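Long-range contacts in Lmo0181 protein (Listeria monocytogenes serovar 1/2a, PDB 5F7V), which binds the cyclic glucan cycloalternan and probably delivers it, as the lipid-attached solute-binding component, to an ABC transporter in the membrane: residues A[184-189]-A[206-211]; A[199-204]-A[388-393]. All coordinates share one frame; numbering follows the deposited sequence.

Overall arrangement
Both contacts belong to the same lobe of this two-lobed solute-binding fold, their centres 14 Å apart. They share the connection from helix 179-187 to helix 206-220: contact 1 packs the two ends of that connection on each other, and contact 2 sets its last part, 199-204, against the C-terminal helix 382-397. Asn208 couples them, since its ND2 of contact 1 probably donates to Ile203 O of contact 2 at 3.0 Å. Neither lies in direct touch with the sugar: the side chain of Val185 is about 8 Å from a glucose unit of the bound cycloalternan, and that of Ile203 about 13 Å, consistent with a place in the framework behind the pocket.

Contact 1. Residues A[184-189]-A[206-211]; sequences KVAAQN and PENVEA
Ala186 and Asn208 bring the two backbones closest, their CA atoms 5.3 Å apart, where the C-terminal part of helix 179-187 meets the first turns of helix 206-220. A second close pairing, Asn189 with Glu207, follows in the residues that lead on. The small Ala186 and Ala211 help make such proximity possible. The CB of Ala211 sits 3.8 Å from Val185 O and also faces Ala186 CA, while Val185 CG1 lies 4.1 Å from Ala211 CB. The Ala186 methyl, in turn, meets the amide of Asn208, with Ala186 CB 3.4 Å from Asn208 OD1.

The polar part of the contact centres on Asn189, whose ND2 spends both of its hydrogens on the second helix. One nearly straight bond runs to Glu207 O (3.0 Å, 170° at the hydrogen), a carbonyl that also accepts from Ala211 N within the helix. The other goes to Glu210 OE1 at 3.1 Å, and reaches that oxygen from above the carboxylate plane. Both acceptors lie in the plane of the Asn189 amide, whereas the carboxylate is turned 69° from it. Glu210 gets there with CG anti to its backbone N (chi1 -172°) and an extended chain. Glu207 bends at its CB-CG bond, so that its carboxylate leads away, with Glu207 CB 3.4 Å from Asn189 O.

Two helices consecutive in the chain are thus joined by an asparagine of their connection, bonded to the start of the second. Asn273 ND2 binds Asn189 OD1, so three bonds fix the flip of this buried amide. Phe182, on helix 179-187, touches Asn208 and Ala211, and Trp153 of helix 153-163 covers Val185, Asn189 and Ala211. Val209 meets Glu383 and Leu386 of helix 382-397, so helices 153-163 and 382-397 both pack against the pair.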
ATOM      1  N   LYS A 184       7.736  -4.549   7.246  1.00  3.28           N
ATOM      2  CA  LYS A 184       8.707  -3.463   7.039  1.00  3.25           C
ATOM      3  C   LYS A 184       9.462  -3.088   8.306  1.00  3.23           C
ATOM      4  O   LYS A 184      10.678  -2.983   8.290  1.00  3.28           O
ATOM      5  CB  LYS A 184       7.967  -2.276   6.472  1.00  3.20           C
ATOM      6  CG  LYS A 184       8.819  -1.034   6.342  1.00  3.19           C
ATOM      7  CD  LYS A 184       8.050   0.216   5.963  1.00  3.17           C
ATOM      8  CE  LYS A 184       7.029   0.656   7.010  1.00  3.12           C
ATOM      9  NZ  LYS A 184       6.189   1.763   6.482  1.00  3.13           N
ATOM     10  N   VAL A 185       8.745  -2.825   9.388  1.00  3.20           N
ATOM     11  CA  VAL A 185       9.395  -2.389  10.634  1.00  3.20           C
ATOM     12  C   VAL A 185      10.301  -3.484  11.195  1.00  3.30           C
ATOM     13  O   VAL A 185      11.392  -3.195  11.690  1.00  3.34           O
ATOM     14  CB  VAL A 185       8.342  -1.878  11.653  1.00  3.18           C
ATOM     15  CG1 VAL A 185       9.022  -1.459  12.929  1.00  3.21           C
ATOM     16  CG2 VAL A 185       7.629  -0.675  11.048  1.00  3.12           C
ATOM     17  N   ALA A 186       9.877  -4.742  11.066  1.00  3.35           N
ATOM     18  CA  ALA A 186      10.789  -5.865  11.413  1.00  3.47           C
ATOM     19  C   ALA A 186      12.070  -5.824  10.597  1.00  3.52           C
ATOM     20  O   ALA A 186      13.168  -5.945  11.150  1.00  3.62           O
ATOM     21  CB  ALA A 186      10.073  -7.185  11.205  1.00  3.54           C
ATOM     22  N   ALA A 187      11.926  -5.571   9.295  1.00  3.48           N
ATOM     23  CA  ALA A 187      13.120  -5.482   8.443  1.00  3.57           C
ATOM     24  C   ALA A 187      14.014  -4.325   8.801  1.00  3.57           C
ATOM     25  O   ALA A 187      15.229  -4.411   8.623  1.00  3.69           O
ATOM     26  CB  ALA A 187      12.682  -5.386   6.988  1.00  3.55           C
ATOM     27  N   GLN A 188      13.462  -3.247   9.343  1.00  3.46           N
ATOM     28  CA  GLN A 188      14.298  -2.158   9.850  1.00  3.49           C
ATOM     29  C   GLN A 188      15.185  -2.515  11.044  1.00  3.60           C
ATOM     30  O   GLN A 188      16.077  -1.756  11.406  1.00  3.66           O
ATOM     31  CB  GLN A 188      13.389  -0.979  10.236  1.00  3.37           C
ATOM     32  CG  GLN A 188      12.707  -0.291   9.053  1.00  3.30           C
ATOM     33  CD  GLN A 188      11.607   0.656   9.457  1.00  3.21           C
ATOM     34  OE1 GLN A 188      11.308   0.873  10.633  1.00  3.19           O
ATOM     35  NE2 GLN A 188      10.968   1.189   8.433  1.00  3.18           N
ATOM     36  N   ASN A 189      14.931  -3.667  11.648  1.00  3.64           N
ATOM     37  CA  ASN A 189      15.716  -4.232  12.732  1.00  3.78           C
ATOM     38  C   ASN A 189      16.335  -5.576  12.356  1.00  3.95           C
ATOM     39  O   ASN A 189      16.783  -6.307  13.220  1.00  4.08           O
ATOM     40  CB  ASN A 189      14.864  -4.362  13.999  1.00  3.76           C
ATOM     41  CG  ASN A 189      15.626  -4.068  15.266  1.00  3.88           C
ATOM     42  OD1 ASN A 189      16.535  -3.250  15.274  1.00  3.93           O
ATOM     43  ND2 ASN A 189      15.258  -4.704  16.358  1.00  3.97           N
ATOM     44  N   PRO A 206      13.831 -12.257  18.438  1.00  4.94           N
ATOM     45  CA  PRO A 206      14.064 -11.199  19.395  1.00  4.97           C
ATOM     46  C   PRO A 206      14.163  -9.820  18.779  1.00  4.69           C
ATOM     47  O   PRO A 206      13.655  -8.849  19.359  1.00  4.63           O
ATOM     48  CB  PRO A 206      15.369 -11.589  20.111  1.00  5.28           C
ATOM     49  CG  PRO A 206      15.824 -12.824  19.493  1.00  5.53           C
ATOM     50  CD  PRO A 206      14.846 -13.325  18.476  1.00  5.26           C
ATOM     51  N   GLU A 207      14.737  -9.725  17.572  1.00  4.51           N
ATOM     52  CA  GLU A 207      14.802  -8.418  16.933  1.00  4.34           C
ATOM     53  C   GLU A 207      13.394  -7.970  16.585  1.00  4.11           C
ATOM     54  O   GLU A 207      13.130  -6.759  16.586  1.00  3.97           O
ATOM     55  CB  GLU A 207      15.735  -8.441  15.706  1.00  4.46           C
ATOM     56  CG  GLU A 207      15.376  -9.303  14.517  1.00  4.61           C
ATOM     57  CD  GLU A 207      15.818 -10.740  14.626  1.00  5.03           C
ATOM     58  OE1 GLU A 207      16.117 -11.291  15.702  1.00  5.50           O
ATOM     59  OE2 GLU A 207      15.850 -11.340  13.534  1.00  5.55           O
ATOM     60  N   ASN A 208      12.497  -8.904  16.291  1.00  4.12           N
ATOM     61  CA  ASN A 208      11.111  -8.545  15.967  1.00  3.97           C
ATOM     62  C   ASN A 208      10.352  -8.148  17.212  1.00  4.01           C
ATOM     63  O   ASN A 208       9.525  -7.240  17.161  1.00  3.89           O
ATOM     64  CB  ASN A 208      10.388  -9.698  15.271  1.00  4.01           C
ATOM     65  CG  ASN A 208      10.794  -9.821  13.816  1.00  3.94           C
ATOM     66  OD1 ASN A 208      11.746  -9.171  13.345  1.00  3.91           O
ATOM     67  ND2 ASN A 208      10.005 -10.596  13.062  1.00  3.96           N
ATOM     68  N   VAL A 209      10.609  -8.774  18.359  1.00  4.20           N
ATOM     69  CA  VAL A 209      10.009  -8.306  19.606  1.00  4.27           C
ATOM     70  C   VAL A 209      10.446  -6.885  19.831  1.00  4.19           C
ATOM     71  O   VAL A 209       9.624  -6.045  20.203  1.00  4.13           O
ATOM     72  CB  VAL A 209      10.410  -9.199  20.798  1.00  4.62           C
ATOM     73  CG1 VAL A 209       9.886  -8.619  22.109  1.00  4.76           C
ATOM     74  CG2 VAL A 209       9.932 -10.631  20.611  1.00  4.87           C
ATOM     75  N   GLU A 210      11.711  -6.553  19.632  1.00  4.31           N
ATOM     76  CA  GLU A 210      12.157  -5.167  19.830  1.00  4.42           C
ATOM     77  C   GLU A 210      11.471  -4.220  18.867  1.00  4.04           C
ATOM     78  O   GLU A 210      11.065  -3.110  19.217  1.00  4.07           O
ATOM     79  CB  GLU A 210      13.673  -5.132  19.660  1.00  4.87           C
ATOM     80  CG  GLU A 210      14.273  -3.781  20.043  1.00  5.27           C
ATOM     81  CD  GLU A 210      15.782  -3.708  19.978  1.00  5.91           C
ATOM     82  OE1 GLU A 210      16.406  -4.512  19.249  1.00  6.63           O
ATOM     83  OE2 GLU A 210      16.331  -2.869  20.749  1.00  6.67           O
ATOM     84  N   ALA A 211      11.320  -4.631  17.609  1.00  3.77           N
ATOM     85  CA  ALA A 211      10.673  -3.800  16.584  1.00  3.60           C
ATOM     86  C   ALA A 211       9.222  -3.516  16.918  1.00  3.56           C
ATOM     87  O   ALA A 211       8.736  -2.391  16.789  1.00  3.48           O
ATOM     88  CB  ALA A 211      10.785  -4.420  15.198  1.00  3.55           C
TER

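Contact 2. Residues A[199-204]-A[388-393]; sequences TETTIN and NSEDNI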
ATOM      1  N   THR A 199       8.753 -21.680   4.106  1.00  8.65           N
ATOM      2  CA  THR A 199       8.499 -22.918   4.823  1.00  8.38           C
ATOM      3  C   THR A 199       8.569 -22.797   6.352  1.00  7.48           C
ATOM      4  O   THR A 199       8.308 -23.753   7.086  1.00  7.43           O
ATOM      5  CB  THR A 199       9.475 -24.038   4.416  1.00  8.94           C
ATOM      6  OG1 THR A 199      10.803 -23.603   4.671  1.00  9.25           O
ATOM      7  CG2 THR A 199       9.300 -24.445   2.928  1.00  9.22           C
ATOM      8  N   GLU A 200       8.964 -21.635   6.843  1.00  6.71           N
ATOM      9  CA  GLU A 200       8.977 -21.359   8.280  1.00  6.39           C
ATOM     10  C   GLU A 200       8.701 -19.884   8.482  1.00  5.95           C
ATOM     11  O   GLU A 200       8.972 -19.087   7.578  1.00  5.75           O
ATOM     12  CB  GLU A 200      10.346 -21.689   8.917  1.00  6.53           C
ATOM     13  CG  GLU A 200      10.788 -23.137   8.825  1.00  6.87           C
ATOM     14  CD  GLU A 200       9.927 -24.095   9.568  1.00  7.08           C
ATOM     15  OE1 GLU A 200       9.170 -23.701  10.466  1.00  6.95           O
ATOM     16  OE2 GLU A 200       9.957 -25.298   9.235  1.00  7.40           O
ATOM     17  N   THR A 201       8.236 -19.518   9.668  1.00  5.78           N
ATOM     18  CA  THR A 201       8.154 -18.125  10.069  1.00  5.54           C
ATOM     19  C   THR A 201       9.145 -17.851  11.192  1.00  5.62           C
ATOM     20  O   THR A 201       9.331 -18.635  12.117  1.00  5.85           O
ATOM     21  CB  THR A 201       6.730 -17.718  10.470  1.00  5.40           C
ATOM     22  OG1 THR A 201       6.725 -16.367  10.914  1.00  5.18           O
ATOM     23  CG2 THR A 201       6.159 -18.545  11.587  1.00  5.55           C
ATOM     24  N   THR A 202       9.772 -16.684  11.121  1.00  5.67           N
ATOM     25  CA  THR A 202      10.616 -16.191  12.216  1.00  6.01           C
ATOM     26  C   THR A 202      10.002 -14.908  12.758  1.00  5.29           C
ATOM     27  O   THR A 202      10.730 -14.030  13.247  1.00  5.04           O
ATOM     28  CB  THR A 202      12.059 -16.010  11.749  1.00  6.75           C
ATOM     29  OG1 THR A 202      12.013 -15.259  10.540  1.00  7.90           O
ATOM     30  CG2 THR A 202      12.633 -17.379  11.505  1.00  7.37           C
ATOM     31  N   ILE A 203       8.674 -14.789  12.733  1.00  4.82           N
ATOM     32  CA  ILE A 203       8.002 -13.556  13.141  1.00  4.54           C
ATOM     33  C   ILE A 203       8.256 -13.195  14.595  1.00  4.55           C
ATOM     34  O   ILE A 203       8.239 -12.009  14.960  1.00  4.31           O
ATOM     35  CB  ILE A 203       6.482 -13.629  12.809  1.00  4.55           C
ATOM     36  CG1 ILE A 203       5.862 -12.231  12.917  1.00  4.47           C
ATOM     37  CG2 ILE A 203       5.736 -14.622  13.665  1.00  4.77           C
ATOM     38  CD1 ILE A 203       4.465 -12.116  12.376  1.00  4.60           C
ATOM     39  N   ASN A 204       8.505 -14.191  15.431  1.00  4.74           N
ATOM     40  CA  ASN A 204       8.772 -14.010  16.849  1.00  4.95           C
ATOM     41  C   ASN A 204      10.254 -13.962  17.219  1.00  5.11           C
ATOM     42  O   ASN A 204      10.557 -14.261  18.355  1.00  5.80           O
ATOM     43  CB  ASN A 204       7.996 -15.034  17.666  1.00  5.31           C
ATOM     44  CG  ASN A 204       8.458 -16.436  17.406  1.00  5.68           C
ATOM     45  OD1 ASN A 204       8.926 -16.742  16.304  1.00  5.86           O
ATOM     46  ND2 ASN A 204       8.327 -17.292  18.403  1.00  6.14           N
ATOM     47  N   ASN A 388       1.848 -15.793  19.623  1.00  4.66           N
ATOM     48  CA  ASN A 388       0.543 -16.226  19.099  1.00  4.96           C
ATOM     49  C   ASN A 388       0.487 -16.170  17.583  1.00  4.90           C
ATOM     50  O   ASN A 388      -0.085 -17.055  16.957  1.00  4.95           O
ATOM     51  CB  ASN A 388      -0.546 -15.368  19.734  1.00  5.14           C
ATOM     52  CG  ASN A 388      -0.686 -15.614  21.219  1.00  5.52           C
ATOM     53  OD1 ASN A 388      -0.161 -16.572  21.791  1.00  6.48           O
ATOM     54  ND2 ASN A 388      -1.397 -14.721  21.865  1.00  5.65           N
ATOM     55  N   SER A 389       1.089 -15.132  17.017  0.50  4.63           N
ATOM     56  CA  SER A 389       1.156 -15.002  15.568  0.50  4.59           C
ATOM     57  C   SER A 389       2.009 -16.097  14.933  0.50  4.77           C
ATOM     58  O   SER A 389       1.644 -16.598  13.882  0.50  4.98           O
ATOM     59  CB  SER A 389       1.729 -13.648  15.180  0.50  4.34           C
ATOM     60  OG  SER A 389       0.902 -12.579  15.600  0.50  4.13           O
ATOM     61  N   GLU A 390       3.123 -16.467  15.560  1.00  4.90           N
ATOM     62  CA  GLU A 390       3.951 -17.575  15.081  1.00  5.13           C
ATOM     63  C   GLU A 390       3.149 -18.878  15.113  1.00  5.47           C
ATOM     64  O   GLU A 390       3.136 -19.632  14.128  1.00  5.53           O
ATOM     65  CB  GLU A 390       5.223 -17.699  15.932  1.00  5.24           C
ATOM     66  CG  GLU A 390       6.229 -18.741  15.420  1.00  5.59           C
ATOM     67  CD  GLU A 390       6.350 -20.067  16.179  1.00  6.01           C
ATOM     68  OE1 GLU A 390       5.568 -20.283  17.142  1.00  6.46           O
ATOM     69  OE2 GLU A 390       7.211 -20.933  15.813  1.00  6.11           O
ATOM     70  N   ASP A 391       2.460 -19.154  16.210  1.00  5.61           N
ATOM     71  CA  ASP A 391       1.620 -20.362  16.304  1.00  6.05           C
ATOM     72  C   ASP A 391       0.543 -20.412  15.233  1.00  6.05           C
ATOM     73  O   ASP A 391       0.323 -21.459  14.612  1.00  6.50           O
ATOM     74  CB  ASP A 391       0.969 -20.424  17.678  1.00  6.36           C
ATOM     75  CG  ASP A 391       1.979 -20.583  18.817  1.00  6.75           C
ATOM     76  OD1 ASP A 391       3.091 -21.096  18.528  1.00  7.13           O
ATOM     77  OD2 ASP A 391       1.711 -20.226  19.993  1.00  7.33           O
ATOM     78  N   ASN A 392      -0.107 -19.272  15.004  1.00  5.75           N
ATOM     79  CA  ASN A 392      -1.196 -19.252  14.034  1.00  5.91           C
ATOM     80  C   ASN A 392      -0.675 -19.440  12.606  1.00  5.82           C
ATOM     81  O   ASN A 392      -1.291 -20.138  11.816  1.00  5.99           O
ATOM     82  CB  ASN A 392      -1.931 -17.908  14.142  1.00  5.92           C
ATOM     83  CG  ASN A 392      -2.995 -17.766  13.089  1.00  6.24           C
ATOM     84  OD1 ASN A 392      -3.998 -18.453  13.194  1.00  7.51           O
ATOM     85  ND2 ASN A 392      -2.746 -16.985  12.077  1.00  6.17           N
ATOM     86  N   ILE A 393       0.451 -18.810  12.274  1.00  5.53           N
ATOM     87  CA  ILE A 393       1.070 -19.015  10.959  1.00  5.68           C
ATOM     88  C   ILE A 393       1.469 -20.470  10.780  1.00  6.10           C
ATOM     89  O   ILE A 393       1.204 -21.070   9.734  1.00  6.20           O
ATOM     90  CB  ILE A 393       2.248 -18.058  10.737  1.00  5.55           C
ATOM     91  CG1 ILE A 393       1.725 -16.635  10.610  1.00  5.38           C
ATOM     92  CG2 ILE A 393       3.046 -18.488   9.514  1.00  5.76           C
ATOM     93  CD1 ILE A 393       2.766 -15.559  10.660  1.00  5.38           C
TER
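Thr201, Ile203 and Asn204 turn their side chains onto one face of helix 382-397, where Glu390 and Ile393 receive most of them. The methyl of Thr201 fits between these two helix residues, with Thr201 CG2 3.7 Å from Ile393 CG2 and 3.8 Å from Glu390 CG. Ile203 comes in beside it by both branches: Ile203 CG2 rests on the backbone, 3.7 Å from Glu390 N, and the extended CG1 branch, anti to the backbone N (chi1 -166°), carries Ile203 CD1 to 4.2 Å from Ile393 CD1. Asn204 sets its amide across the CB-CG part of Glu390, Asn204 OD1 lying 3.5 Å from Glu390 CG, with the amide and carboxylate planes only 25° apart.

The loop's own bonding sets Thr201 and Ile203 in place. Thr201 OG1 accepts from Ile203 N at 3.1 Å, an ST turn, and is also hydrogen-bonded to Ile193 O. With the hydroxyl held in this way, the threonine methyl is directed at the helix. Around the apolar centre, Ile193, Leu386 and Met179 touch Ile203, while Phe194, Phe399, Met179 and Ile364 of helix 361-376 gather about Ile393.

Loop and helix are therefore joined here by van der Waals packing, largely of methyl and methylene groups. The hydroxyl of Thr201 is satisfied within the loop, and Glu390 OE2 has a weak hydrogen bond to Asn394 ND2 on its own helix. Cohesion across the contact thus rests on shape and the burial of apolar surface, and Glu390 appears to contribute its CB and CG more than its charge.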